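Local coordinates for single-stranded DNA-binding protein WHY1, chloroplastic (Arabidopsis thaliana, PDB 4KOO) that binds single-stranded DNA as a homotetramer, protecting plastid genome stability in chloroplasts and modulating telomere length in the nucleus, at residues G18-T23 with E133-P138; T23-A28 with L48-P53; A28-A33 with L41-F46; L70-I75 with F153-L158; G101-V106 with N126-V131. One frame throughout, in Å; residues are numbered along the deposited sequence.

Interactions 1 and 4 are buried and made by aliphatic side chains, without hydrogen bonds between their segments: the first packs one sheet on the other, the second sets two helix ends together. Interactions 2 and 3 both hold the hairpin of strands 20-33 and 39-53. Interaction 2 is regular antiparallel pairing near the centre of the chain, while interaction 3, about 19 Å away between centres, is a bulged, water-lined pairing at the surface. Interaction 5 is also at the surface, at one end of the strands of the other sheet, where lysine and backbone carbonyls replace the aliphatic groups of interaction 1. Interactions 2, 3 and 4 also touch neighbouring subunits; in interactions 1 and 5 none does.

Interaction 1 (G18-T23 with E133-P138)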
# COMPACT_ATOMS: atom_id res chain seq x y z
N GLY A 18 31.58 -0.56 3.96
CA GLY A 18 33.02 -0.73 4.12
C GLY A 18 33.43 -1.29 5.46
O GLY A 18 34.27 -2.18 5.53
N LYS A 19 32.81 -0.79 6.52
CA LYS A 19 33.19 -1.19 7.87
C LYS A 19 32.12 -1.96 8.65
O LYS A 19 32.37 -2.39 9.75
CB LYS A 19 33.61 0.05 8.65
CG LYS A 19 34.77 0.78 8.00
CD LYS A 19 36.01 -0.13 7.87
CE LYS A 19 36.39 -0.81 9.20
NZ LYS A 19 37.61 -1.69 9.13
N ALA A 20 30.94 -2.15 8.06
CA ALA A 20 29.84 -2.74 8.79
C ALA A 20 28.75 -3.21 7.84
O ALA A 20 28.66 -2.71 6.71
CB ALA A 20 29.24 -1.73 9.81
N ALA A 21 27.97 -4.17 8.32
CA ALA A 21 26.80 -4.67 7.62
C ALA A 21 25.57 -4.59 8.53
O ALA A 21 25.68 -4.74 9.75
CB ALA A 21 27.05 -6.11 7.18
N LEU A 22 24.41 -4.39 7.91
CA LEU A 22 23.11 -4.40 8.58
C LEU A 22 22.17 -5.39 7.88
O LEU A 22 22.02 -5.35 6.67
CB LEU A 22 22.49 -3.01 8.50
CG LEU A 22 21.07 -2.90 9.04
CD1 LEU A 22 21.01 -3.36 10.53
CD2 LEU A 22 20.55 -1.48 8.87
N THR A 23 21.57 -6.28 8.64
CA THR A 23 20.53 -7.16 8.14
C THR A 23 19.27 -6.89 8.91
O THR A 23 19.31 -6.75 10.13
CB THR A 23 20.92 -8.64 8.26
OG1 THR A 23 22.10 -8.88 7.48
CG2 THR A 23 19.82 -9.52 7.77
N GLU A 133 30.39 -1.37 23.10
CA GLU A 133 30.73 -1.34 21.66
C GLU A 133 29.66 -0.60 20.86
O GLU A 133 28.48 -0.65 21.21
CB GLU A 133 30.74 -2.77 21.11
CG GLU A 133 31.69 -3.73 21.78
CD GLU A 133 33.12 -3.57 21.34
OE1 GLU A 133 33.38 -2.77 20.41
OE2 GLU A 133 33.99 -4.25 21.95
N SER A 134 30.06 0.07 19.80
CA SER A 134 29.10 0.71 18.88
C SER A 134 29.41 0.32 17.44
O SER A 134 30.59 0.15 17.06
CB SER A 134 29.09 2.22 19.05
OG SER A 134 30.27 2.79 18.53
N ILE A 135 28.36 0.13 16.64
CA ILE A 135 28.51 -0.15 15.21
C ILE A 135 27.72 0.91 14.42
O ILE A 135 26.54 1.14 14.68
CB ILE A 135 28.02 -1.53 14.82
CG1 ILE A 135 28.82 -2.63 15.53
CG2 ILE A 135 28.24 -1.76 13.29
CD1 ILE A 135 28.24 -4.01 15.41
N TYR A 136 28.41 1.55 13.49
CA TYR A 136 27.88 2.62 12.67
C TYR A 136 27.77 2.17 11.22
O TYR A 136 28.69 1.55 10.68
CB TYR A 136 28.84 3.79 12.77
CG TYR A 136 28.55 4.98 11.90
CD1 TYR A 136 28.90 5.00 10.56
CD2 TYR A 136 27.94 6.11 12.43
CE1 TYR A 136 28.66 6.09 9.79
CE2 TYR A 136 27.74 7.21 11.67
CZ TYR A 136 28.08 7.19 10.35
OH TYR A 136 27.83 8.31 9.59
N ILE A 137 26.63 2.44 10.58
CA ILE A 137 26.55 2.15 9.15
C ILE A 137 25.85 3.27 8.37
O ILE A 137 24.77 3.74 8.74
CB ILE A 137 25.90 0.80 8.88
CG1 ILE A 137 26.06 0.41 7.40
CG2 ILE A 137 24.46 0.78 9.27
CD1 ILE A 137 25.65 -1.01 7.12
N PRO A 138 26.48 3.71 7.29
CA PRO A 138 25.85 4.72 6.45
C PRO A 138 24.88 4.04 5.48
O PRO A 138 25.07 2.87 5.10
CB PRO A 138 27.03 5.32 5.69
CG PRO A 138 27.95 4.15 5.53
CD PRO A 138 27.84 3.38 6.81
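Ala20 and Ile137 bring the two strands face to face, with Ile135 and Leu22 widening the patch. Aliphatic packing comes first. The methyl of Ala20 points into the other strand and rests 3.6 Å from Ile135 CG2. It also faces Ile137, with Ala20 CB 4.3 Å from Ile137 CB, so one small methyl touches two isoleucines that project from the same side of strand 131-139. Leu22, two residues on, offers its CB to the tip of the longer chain, 4.0 Å from Ile137 CD1.

Contacts of side chain on backbone form the second group. Ile137 has CG1 anti to its backbone N (chi1 -169°) and runs on extended, which lays CD1 along the 20-22 backbone. There Ile137 CD1 lies 3.5 Å from Ala20 O and 3.7 Å from Leu22 N. In the reverse direction Ala20 CB comes down on the Tyr136 carbonyl, 3.4 Å from Tyr136 O. With so small a side chain between them, the strand axes approach to 6.8 Å.

Hydrogen bonding plays no part between the segments. Each strand spends its backbone groups within its own sheet, Ala21 with Ala52 and Leu22 with Ile15 in one, Glu133 with Val124 in the other. Phe51 touches both Leu22 and Ile135 and extends the apolar layer. Residues 17-22 are, by similarity, required for single-stranded DNA binding. The strand axes cross at -82°, as expected of the Whirly fold, in which two four-stranded antiparallel sheets pack nearly perpendicular to each other.

Interaction 2 (T23-A28 with L48-P53); sequences TVDPRA and LLQFAP
Val24 and Leu49 lie side by side and point the same way, on the face of the sheet that also carries Phe51. With Leu49 CG beside its backbone N (chi1 -58°), its CD2 leans over to the valine, 3.5 Å from Val24 CG2. The reverse face is more polar. There Asp25 and Gln50 cross obliquely, carboxylate and amide planes 63° apart, and a water sits between them. It accepts from the amide, 2.6 Å from Gln50 NE2, and is also within bonding reach of Asp25 OD1 and Leu48 O. The other end of the amide, OE1, goes to Lys65. Further along, Arg27 and Leu48 run alongside each other, bringing Arg27 NH2 obliquely to 3.2 Å from Leu48 CD2.

Two hydrogen-bonded pairs, Thr23 with Gln50 and Asp25 with Leu48, set this register. The Leu48 N to Asp25 O bond is 2.8 Å long and almost straight at 176°. Between these two pairs comes the non-hydrogen-bonded pair Val24-Leu49.

The paired strands are the two inner ones of their sheet, flanked by strands 9-16 and 66-70. Phe51 packs on strands 118-126 and 131-139 of the other sheet, while Val24 meets Trp161 of a second subunit.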
# COMPACT_ATOMS: atom_id res chain seq x y z
N THR A 23 21.57 -6.28 8.64
CA THR A 23 20.53 -7.16 8.14
C THR A 23 19.27 -6.89 8.91
O THR A 23 19.31 -6.75 10.13
CB THR A 23 20.92 -8.64 8.26
OG1 THR A 23 22.10 -8.88 7.48
CG2 THR A 23 19.82 -9.52 7.77
N VAL A 24 18.16 -6.74 8.20
CA VAL A 24 16.87 -6.53 8.83
C VAL A 24 15.95 -7.70 8.54
O VAL A 24 15.70 -7.99 7.36
CB VAL A 24 16.19 -5.25 8.28
CG1 VAL A 24 14.94 -4.94 9.10
CG2 VAL A 24 17.17 -4.10 8.33
N ASP A 25 15.45 -8.35 9.58
CA ASP A 25 14.54 -9.50 9.43
C ASP A 25 13.23 -9.20 10.07
O ASP A 25 13.18 -8.80 11.23
CB ASP A 25 15.08 -10.78 10.10
CG ASP A 25 16.11 -11.50 9.27
OD1 ASP A 25 17.30 -11.18 9.41
OD2 ASP A 25 15.73 -12.38 8.47
N PRO A 26 12.13 -9.42 9.34
CA PRO A 26 10.80 -9.34 9.92
C PRO A 26 10.46 -10.55 10.78
O PRO A 26 10.85 -11.66 10.46
CB PRO A 26 9.90 -9.24 8.68
CG PRO A 26 10.65 -10.02 7.60
CD PRO A 26 12.11 -9.79 7.90
N ARG A 27 9.76 -10.32 11.87
CA ARG A 27 9.29 -11.39 12.74
C ARG A 27 7.79 -11.31 12.89
O ARG A 27 7.21 -10.28 13.24
CB ARG A 27 9.97 -11.32 14.11
CG ARG A 27 11.47 -11.45 14.04
CD ARG A 27 11.89 -12.89 13.73
NE ARG A 27 13.32 -13.08 13.89
CZ ARG A 27 13.92 -13.30 15.06
NH1 ARG A 27 13.20 -13.38 16.18
NH2 ARG A 27 15.24 -13.46 15.12
N ALA A 28 7.14 -12.43 12.63
CA ALA A 28 5.70 -12.48 12.59
C ALA A 28 5.09 -12.25 13.94
O ALA A 28 5.66 -12.58 14.95
CB ALA A 28 5.22 -13.85 12.04
N LEU A 48 13.89 -7.31 13.50
CA LEU A 48 15.20 -7.49 14.17
C LEU A 48 16.33 -6.96 13.31
O LEU A 48 16.55 -7.41 12.18
CB LEU A 48 15.43 -8.97 14.48
CG LEU A 48 16.72 -9.27 15.25
CD1 LEU A 48 16.66 -8.61 16.61
CD2 LEU A 48 16.91 -10.78 15.35
N LEU A 49 17.04 -5.96 13.84
CA LEU A 49 18.19 -5.38 13.18
C LEU A 49 19.42 -6.06 13.72
O LEU A 49 19.58 -6.18 14.93
CB LEU A 49 18.31 -3.88 13.45
CG LEU A 49 17.14 -2.95 13.07
CD1 LEU A 49 17.39 -1.56 13.63
CD2 LEU A 49 17.00 -2.89 11.61
N GLN A 50 20.29 -6.51 12.84
CA GLN A 50 21.52 -7.17 13.25
C GLN A 50 22.64 -6.44 12.59
O GLN A 50 22.65 -6.27 11.38
CB GLN A 50 21.51 -8.65 12.86
CG GLN A 50 20.34 -9.41 13.44
CD GLN A 50 20.45 -10.92 13.24
OE1 GLN A 50 21.15 -11.61 13.99
NE2 GLN A 50 19.75 -11.43 12.25
N PHE A 51 23.62 -6.00 13.39
CA PHE A 51 24.70 -5.19 12.88
C PHE A 51 25.98 -6.00 13.09
O PHE A 51 26.15 -6.58 14.16
CB PHE A 51 24.89 -3.92 13.69
CG PHE A 51 23.78 -2.88 13.57
CD1 PHE A 51 22.56 -3.07 14.19
CD2 PHE A 51 24.01 -1.69 12.89
CE1 PHE A 51 21.59 -2.09 14.11
CE2 PHE A 51 23.03 -0.70 12.84
CZ PHE A 51 21.82 -0.92 13.44
N ALA A 52 26.88 -5.98 12.12
CA ALA A 52 28.14 -6.69 12.28
C ALA A 52 29.33 -5.89 11.72
O ALA A 52 29.21 -5.17 10.72
CB ALA A 52 28.06 -8.05 11.61
N PRO A 53 30.50 -6.02 12.38
CA PRO A 53 31.69 -5.31 11.92
C PRO A 53 32.36 -6.01 10.75
O PRO A 53 32.26 -7.23 10.64
CB PRO A 53 32.61 -5.38 13.14
CG PRO A 53 32.24 -6.63 13.78
CD PRO A 53 30.75 -6.77 13.62
O HOH W 1 18.05 -9.69 11.41

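Interaction 3 (A28-A33 with L41-F46)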
# COMPACT_ATOMS: atom_id res chain seq x y z
N ALA A 28 7.14 -12.43 12.63
CA ALA A 28 5.70 -12.48 12.59
C ALA A 28 5.09 -12.25 13.94
O ALA A 28 5.66 -12.58 14.95
CB ALA A 28 5.22 -13.85 12.04
N PRO A 29 3.88 -11.72 13.94
CA PRO A 29 3.07 -11.70 15.13
C PRO A 29 2.77 -13.14 15.57
O PRO A 29 2.86 -14.02 14.72
CB PRO A 29 1.79 -11.04 14.65
CG PRO A 29 1.74 -11.27 13.21
CD PRO A 29 3.13 -11.26 12.74
N GLU A 30 2.49 -13.34 16.85
CA GLU A 30 2.01 -14.62 17.39
C GLU A 30 0.52 -14.58 17.66
O GLU A 30 -0.03 -13.54 18.04
CB GLU A 30 2.75 -14.93 18.67
CG GLU A 30 4.25 -14.96 18.49
CD GLU A 30 5.01 -15.28 19.76
OE1 GLU A 30 4.39 -15.33 20.84
OE2 GLU A 30 6.24 -15.46 19.68
N PHE A 31 -0.15 -15.72 17.42
CA PHE A 31 -1.56 -15.88 17.71
C PHE A 31 -1.77 -17.10 18.63
O PHE A 31 -0.91 -17.98 18.72
CB PHE A 31 -2.34 -16.14 16.44
CG PHE A 31 -2.40 -14.98 15.50
CD1 PHE A 31 -1.38 -14.76 14.59
CD2 PHE A 31 -3.48 -14.12 15.51
CE1 PHE A 31 -1.44 -13.70 13.72
CE2 PHE A 31 -3.55 -13.07 14.62
CZ PHE A 31 -2.53 -12.85 13.74
N VAL A 32 -2.90 -17.13 19.30
CA VAL A 32 -3.32 -18.31 20.05
C VAL A 32 -4.63 -18.81 19.48
O VAL A 32 -5.44 -18.03 18.99
CB VAL A 32 -3.52 -18.00 21.54
CG1 VAL A 32 -2.25 -17.49 22.17
CG2 VAL A 32 -4.65 -17.00 21.71
N ALA A 33 -4.83 -20.13 19.53
CA ALA A 33 -6.13 -20.71 19.24
C ALA A 33 -7.05 -20.49 20.44
O ALA A 33 -6.61 -20.55 21.59
CB ALA A 33 -5.99 -22.17 18.95
N LEU A 41 -4.80 -12.43 18.42
CA LEU A 41 -3.45 -11.90 18.40
C LEU A 41 -2.91 -11.87 19.82
O LEU A 41 -3.53 -11.30 20.69
CB LEU A 41 -3.47 -10.47 17.84
CG LEU A 41 -2.16 -9.72 17.87
CD1 LEU A 41 -1.18 -10.35 16.96
CD2 LEU A 41 -2.44 -8.26 17.48
N SER A 42 -1.75 -12.48 20.06
CA SER A 42 -1.14 -12.49 21.39
C SER A 42 0.13 -11.67 21.51
O SER A 42 0.46 -11.19 22.58
CB SER A 42 -0.85 -13.92 21.86
OG SER A 42 -0.23 -14.70 20.86
N LYS A 43 0.85 -11.50 20.40
CA LYS A 43 2.04 -10.68 20.43
C LYS A 43 2.20 -10.01 19.08
O LYS A 43 2.11 -10.70 18.08
CB LYS A 43 3.24 -11.57 20.67
CG LYS A 43 4.47 -10.86 21.13
CD LYS A 43 5.54 -11.88 21.55
CE LYS A 43 6.79 -11.22 22.11
NZ LYS A 43 7.56 -10.44 21.09
N ASP A 44 2.40 -8.70 19.04
CA ASP A 44 2.77 -8.05 17.76
C ASP A 44 4.08 -8.59 17.20
O ASP A 44 5.00 -9.01 17.92
CB ASP A 44 2.94 -6.52 17.92
CG ASP A 44 1.64 -5.78 18.16
OD1 ASP A 44 0.55 -6.38 17.99
OD2 ASP A 44 1.71 -4.56 18.53
N GLY A 45 4.20 -8.56 15.88
CA GLY A 45 5.48 -8.71 15.25
C GLY A 45 6.39 -7.54 15.50
O GLY A 45 6.00 -6.56 16.14
N PHE A 46 7.63 -7.69 15.06
CA PHE A 46 8.66 -6.67 15.17
C PHE A 46 9.69 -6.92 14.11
O PHE A 46 9.62 -7.93 13.40
CB PHE A 46 9.31 -6.67 16.58
CG PHE A 46 9.90 -7.98 16.96
CD1 PHE A 46 9.08 -9.03 17.38
CD2 PHE A 46 11.25 -8.17 16.88
CE1 PHE A 46 9.65 -10.26 17.71
CE2 PHE A 46 11.82 -9.39 17.22
CZ PHE A 46 11.02 -10.43 17.62
O HOH W 2 5.80 -11.78 17.62
O HOH W 3 7.76 -13.15 19.02
O HOH W 4 1.82 -15.81 21.96
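Glu30 faces two residues at once, Ser42 and Lys43, and its carbonyl oxygen takes a hydrogen bond from each of their backbone nitrogens. Both come from the same side of the carbonyl plane: Ser42 N at 2.9 Å from Glu30 O, and Lys43 N well above the plane at 3.2 Å from the same oxygen. Glu30 N answers with a bond to Lys43 O.

Beyond the bulge Phe31 pairs with Leu41. Phe31 CD2 lies against the leucine backbone, 3.6 Å from Leu41 N. Because Leu41 holds CG anti to its backbone N (chi1 175°), its CD1 reaches over a ring face near the rim, and also lies 3.8 Å from Pro29 CB. A serine in place of Phe31 would probably leave Leu41 CD1 without its ring face and strip Phe9 of a third subunit of its edge-to-face partner.

On the other side Glu30 and Lys43 run alongside each other, pointing the same way, with Glu30 OE1 against Lys43 CD. Their charged ends stay apart, Glu30 OE2 5.4 Å from Lys43 NZ, and a water links them, weakly on the lysine side. A second water joins Glu30 OE1 to Ser42 OG. Gly45 lies so close to Pro29 that a CB on it would be tight against Pro29 N.

This is a classic beta bulge, here in the long antiparallel hairpin of strands 20-33 and 39-53.

Interaction 4 (L70-I75 with F153-L158); sequences LSVTEI and FVLPYL
Ile75 points toward helix 141-158 and makes half of the side-chain pairs. Its CB is 4.0 Å from Leu155 CD1. The CG2 branch, anti to the backbone N while CG1 lies beside it (chi1 -63°), meets the same methyl at 3.8 Å (Ile75 CG2 to Leu155 CD1) and touches the leucine's CD2 as well, the two side chains sliding past each other in opposite directions. CG1 turns the other way and carries CD1 to Leu158, which it meets at about a right angle. There Ile75 CD1 and Leu158 CD1 are 3.5 Å apart, tighter than usual for two methyls.

Val72, one turn earlier, repeats the division of labour: its CG1 touches Leu155 CD1, and its CG2 is 3.8 Å from Leu158 CB. Leu155 CD1 is thus wedged between Val72 and Ile75, close to the Val72 carbonyl too.

Ser71 and Glu74 start the shorter helix with a capping box. Glu74 N bonds Ser71 OG at 3.1 Å, and Ser71 N bonds Glu74 OE1 at 2.9 Å; the second carboxylate oxygen goes to His91.

Helix 72-79 follows directly on strand 66-70, and its partner ends at Leu158. Leu47 of strand 39-53 lies against Ile75 and Val154. Beyond the chain, Val146 of a third subunit packs on Val72, and Phe164 of a second subunit on Leu158.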
# COMPACT_ATOMS: atom_id res chain seq x y z
N LEU A 70 13.05 -3.54 16.50
CA LEU A 70 12.16 -2.39 16.33
C LEU A 70 10.74 -2.82 16.50
O LEU A 70 10.26 -3.69 15.78
CB LEU A 70 12.29 -1.75 14.96
CG LEU A 70 13.57 -1.06 14.61
CD1 LEU A 70 13.49 -0.68 13.13
CD2 LEU A 70 13.83 0.18 15.53
N SER A 71 10.06 -2.18 17.44
CA SER A 71 8.68 -2.47 17.71
C SER A 71 7.79 -1.77 16.69
O SER A 71 8.25 -0.89 15.96
CB SER A 71 8.31 -1.97 19.10
OG SER A 71 8.36 -0.55 19.10
N VAL A 72 6.54 -2.18 16.66
CA VAL A 72 5.51 -1.47 15.89
C VAL A 72 5.53 0.05 16.13
O VAL A 72 5.56 0.82 15.18
CB VAL A 72 4.17 -2.05 16.20
CG1 VAL A 72 3.01 -1.16 15.71
CG2 VAL A 72 4.10 -3.44 15.56
N THR A 73 5.53 0.47 17.39
CA THR A 73 5.56 1.92 17.69
C THR A 73 6.84 2.60 17.21
O THR A 73 6.78 3.71 16.67
CB THR A 73 5.27 2.18 19.21
OG1 THR A 73 4.07 1.48 19.58
CG2 THR A 73 5.10 3.63 19.47
N GLU A 74 8.00 1.94 17.34
CA GLU A 74 9.26 2.50 16.83
C GLU A 74 9.26 2.62 15.32
O GLU A 74 9.78 3.57 14.75
CB GLU A 74 10.46 1.69 17.31
CG GLU A 74 10.53 1.75 18.82
CD GLU A 74 11.49 0.77 19.49
OE1 GLU A 74 11.68 -0.37 19.01
OE2 GLU A 74 12.02 1.18 20.56
N ILE A 75 8.67 1.64 14.66
CA ILE A 75 8.50 1.75 13.21
C ILE A 75 7.60 2.96 12.87
O ILE A 75 7.84 3.67 11.90
CB ILE A 75 7.95 0.45 12.63
CG1 ILE A 75 8.94 -0.69 12.85
CG2 ILE A 75 7.64 0.61 11.18
CD1 ILE A 75 8.25 -2.06 12.80
N PHE A 153 5.16 -1.07 4.50
CA PHE A 153 4.46 -2.26 4.03
C PHE A 153 4.16 -3.24 5.16
O PHE A 153 3.04 -3.77 5.26
CB PHE A 153 5.27 -2.96 2.95
CG PHE A 153 4.76 -4.30 2.60
CD1 PHE A 153 3.73 -4.44 1.68
CD2 PHE A 153 5.26 -5.44 3.18
CE1 PHE A 153 3.28 -5.68 1.33
CE2 PHE A 153 4.76 -6.69 2.85
CZ PHE A 153 3.75 -6.79 1.93
N VAL A 154 5.15 -3.45 6.04
CA VAL A 154 5.11 -4.53 7.02
C VAL A 154 4.25 -4.19 8.25
O VAL A 154 3.68 -5.07 8.92
CB VAL A 154 6.57 -4.94 7.44
CG1 VAL A 154 7.15 -4.06 8.50
CG2 VAL A 154 6.63 -6.37 7.84
N LEU A 155 4.11 -2.90 8.52
CA LEU A 155 3.40 -2.45 9.72
C LEU A 155 2.03 -3.13 9.90
O LEU A 155 1.76 -3.69 10.96
CB LEU A 155 3.34 -0.93 9.69
CG LEU A 155 3.30 -0.05 10.93
CD1 LEU A 155 4.12 -0.56 12.05
CD2 LEU A 155 3.76 1.36 10.56
N PRO A 156 1.15 -3.12 8.88
CA PRO A 156 -0.13 -3.84 9.09
C PRO A 156 0.00 -5.34 9.29
O PRO A 156 -0.89 -5.91 9.93
CB PRO A 156 -0.92 -3.59 7.80
CG PRO A 156 -0.25 -2.37 7.21
CD PRO A 156 1.18 -2.40 7.59
N TYR A 157 1.06 -5.96 8.77
CA TYR A 157 1.30 -7.36 9.00
C TYR A 157 1.67 -7.58 10.45
O TYR A 157 1.27 -8.58 11.03
CB TYR A 157 2.45 -7.93 8.17
CG TYR A 157 2.12 -8.15 6.72
CD1 TYR A 157 1.87 -7.09 5.86
CD2 TYR A 157 2.12 -9.44 6.20
CE1 TYR A 157 1.57 -7.34 4.51
CE2 TYR A 157 1.86 -9.68 4.89
CZ TYR A 157 1.57 -8.65 4.04
OH TYR A 157 1.30 -8.98 2.72
N LEU A 158 2.50 -6.70 10.99
CA LEU A 158 3.00 -6.89 12.36
C LEU A 158 1.91 -6.83 13.43
O LEU A 158 2.10 -7.37 14.54
CB LEU A 158 4.11 -5.89 12.68
CG LEU A 158 5.38 -5.92 11.82
CD1 LEU A 158 6.40 -4.95 12.37
CD2 LEU A 158 5.99 -7.32 11.64

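Interaction 5 (G101-V106 with N126-V131); sequences GKVRKV and NKLVNV
Lys127 bonds to Lys102 O twice, through its backbone and through its side chain. The backbone N comes in at 3.0 Å from Lys102 O, tilted 28° from the carbonyl plane. The ammonium reaches the opposite face: Lys127 NZ stands 72° out of the plane, also 3.0 Å from Lys102 O. Bends at chi3 (-74°) and chi4 fold the lysine back over the 101-102 backbone, where NZ adds a weak bond to Gly101 O at 3.3 Å. A water closes this corner, donating to Gly101 O and accepting from Lys127 NZ.

A second set of bonds shapes the turn. Asn126 OD1 accepts from Leu128 N at 2.9 Å, in its carbonyl plane, which makes an Asx turn within the type I turn 126-129. With a leucine in place of Asn126, Leu128 N would probably lose this acceptor and the turn would be less firmly held.

Van der Waals contacts fill in the rest. The Val103 CG2 methyl lies against the Asn126 amide, 3.6 Å from Asn126 OD1, with Leu128 CD1 as its apolar neighbour. Leu128 crosses the Lys102 chain at about a right angle, Leu128 CG 3.8 Å from Lys102 CB.

Residues 101-106 belong to a predicted nuclear localization signal. Residues 101-102 lead into strand 103-111, which lies between strands 87-91 and 118-126, and the facing turn joins 118-126 to 131-139. Pro93 and Phe94 pack on Val103, and Lys105 reaches Phe68 of the other sheet.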
# COMPACT_ATOMS: atom_id res chain seq x y z
N GLY A 101 18.41 -3.66 33.79
CA GLY A 101 19.43 -2.70 34.17
C GLY A 101 20.85 -3.13 33.84
O GLY A 101 21.77 -2.33 33.97
N LYS A 102 21.06 -4.35 33.39
CA LYS A 102 22.43 -4.78 33.09
C LYS A 102 22.86 -4.38 31.68
O LYS A 102 24.03 -4.08 31.43
CB LYS A 102 22.59 -6.29 33.25
CG LYS A 102 22.24 -6.83 34.64
CD LYS A 102 23.38 -6.68 35.62
CE LYS A 102 23.00 -7.16 37.01
NZ LYS A 102 22.62 -8.60 37.01
N VAL A 103 21.89 -4.31 30.76
CA VAL A 103 22.26 -4.11 29.37
C VAL A 103 21.46 -2.92 28.86
O VAL A 103 20.26 -2.83 29.10
CB VAL A 103 21.93 -5.38 28.52
CG1 VAL A 103 22.30 -5.16 27.05
CG2 VAL A 103 22.60 -6.63 29.09
N ARG A 104 22.14 -1.99 28.20
CA ARG A 104 21.47 -0.84 27.62
C ARG A 104 21.89 -0.75 26.17
O ARG A 104 23.09 -0.82 25.87
CB ARG A 104 21.92 0.41 28.30
CG ARG A 104 21.34 1.68 27.73
CD ARG A 104 22.02 2.81 28.39
NE ARG A 104 21.43 4.11 28.08
CZ ARG A 104 22.01 5.01 27.35
NH1 ARG A 104 23.21 4.75 26.79
NH2 ARG A 104 21.40 6.20 27.19
N LYS A 105 20.91 -0.59 25.29
CA LYS A 105 21.17 -0.41 23.87
C LYS A 105 20.54 0.90 23.41
O LYS A 105 19.41 1.23 23.83
CB LYS A 105 20.61 -1.56 23.05
CG LYS A 105 21.02 -2.94 23.52
CD LYS A 105 20.54 -4.00 22.55
CE LYS A 105 20.90 -5.40 23.06
NZ LYS A 105 20.46 -6.49 22.13
N VAL A 106 21.28 1.64 22.59
CA VAL A 106 20.81 2.89 21.99
C VAL A 106 20.95 2.81 20.48
O VAL A 106 22.04 2.61 19.95
CB VAL A 106 21.56 4.16 22.51
CG1 VAL A 106 20.89 5.43 21.97
CG2 VAL A 106 21.60 4.18 24.04
N ASN A 126 26.87 -3.64 27.79
CA ASN A 126 26.47 -4.85 28.43
C ASN A 126 27.37 -5.09 29.65
O ASN A 126 28.51 -5.54 29.50
CB ASN A 126 26.63 -6.02 27.46
CG ASN A 126 26.07 -7.27 28.03
OD1 ASN A 126 26.07 -7.44 29.24
ND2 ASN A 126 25.51 -8.15 27.18
N LYS A 127 26.84 -4.80 30.83
CA LYS A 127 27.60 -4.86 32.07
C LYS A 127 27.68 -6.28 32.63
O LYS A 127 28.34 -6.52 33.63
CB LYS A 127 27.01 -3.87 33.10
CG LYS A 127 27.03 -2.42 32.59
CD LYS A 127 26.47 -1.38 33.59
CE LYS A 127 24.95 -1.48 33.67
NZ LYS A 127 24.35 -1.20 32.31
N LEU A 128 27.06 -7.26 31.94
CA LEU A 128 27.23 -8.67 32.28
C LEU A 128 28.57 -9.20 31.78
O LEU A 128 29.14 -10.12 32.38
CB LEU A 128 26.09 -9.53 31.67
CG LEU A 128 24.68 -9.31 32.22
CD1 LEU A 128 23.63 -9.99 31.33
CD2 LEU A 128 24.58 -9.82 33.61
N VAL A 129 29.08 -8.62 30.71
CA VAL A 129 30.29 -9.14 30.07
C VAL A 129 31.28 -8.06 29.73
O VAL A 129 32.18 -8.26 28.91
CB VAL A 129 29.95 -9.97 28.78
CG1 VAL A 129 29.09 -11.14 29.13
CG2 VAL A 129 29.24 -9.12 27.76
N ASN A 130 31.16 -6.88 30.36
CA ASN A 130 32.14 -5.84 30.12
C ASN A 130 32.31 -5.57 28.62
O ASN A 130 33.42 -5.50 28.08
CB ASN A 130 33.47 -6.22 30.76
CG ASN A 130 34.47 -5.10 30.75
OD1 ASN A 130 34.13 -3.89 30.80
ND2 ASN A 130 35.74 -5.48 30.70
N VAL A 131 31.19 -5.37 27.94
CA VAL A 131 31.23 -4.96 26.54
C VAL A 131 30.58 -3.59 26.39
O VAL A 131 29.50 -3.34 26.92
CB VAL A 131 30.55 -6.02 25.65
CG1 VAL A 131 30.12 -5.42 24.30
CG2 VAL A 131 31.51 -7.18 25.44
O HOH W 5 21.94 -0.26 31.94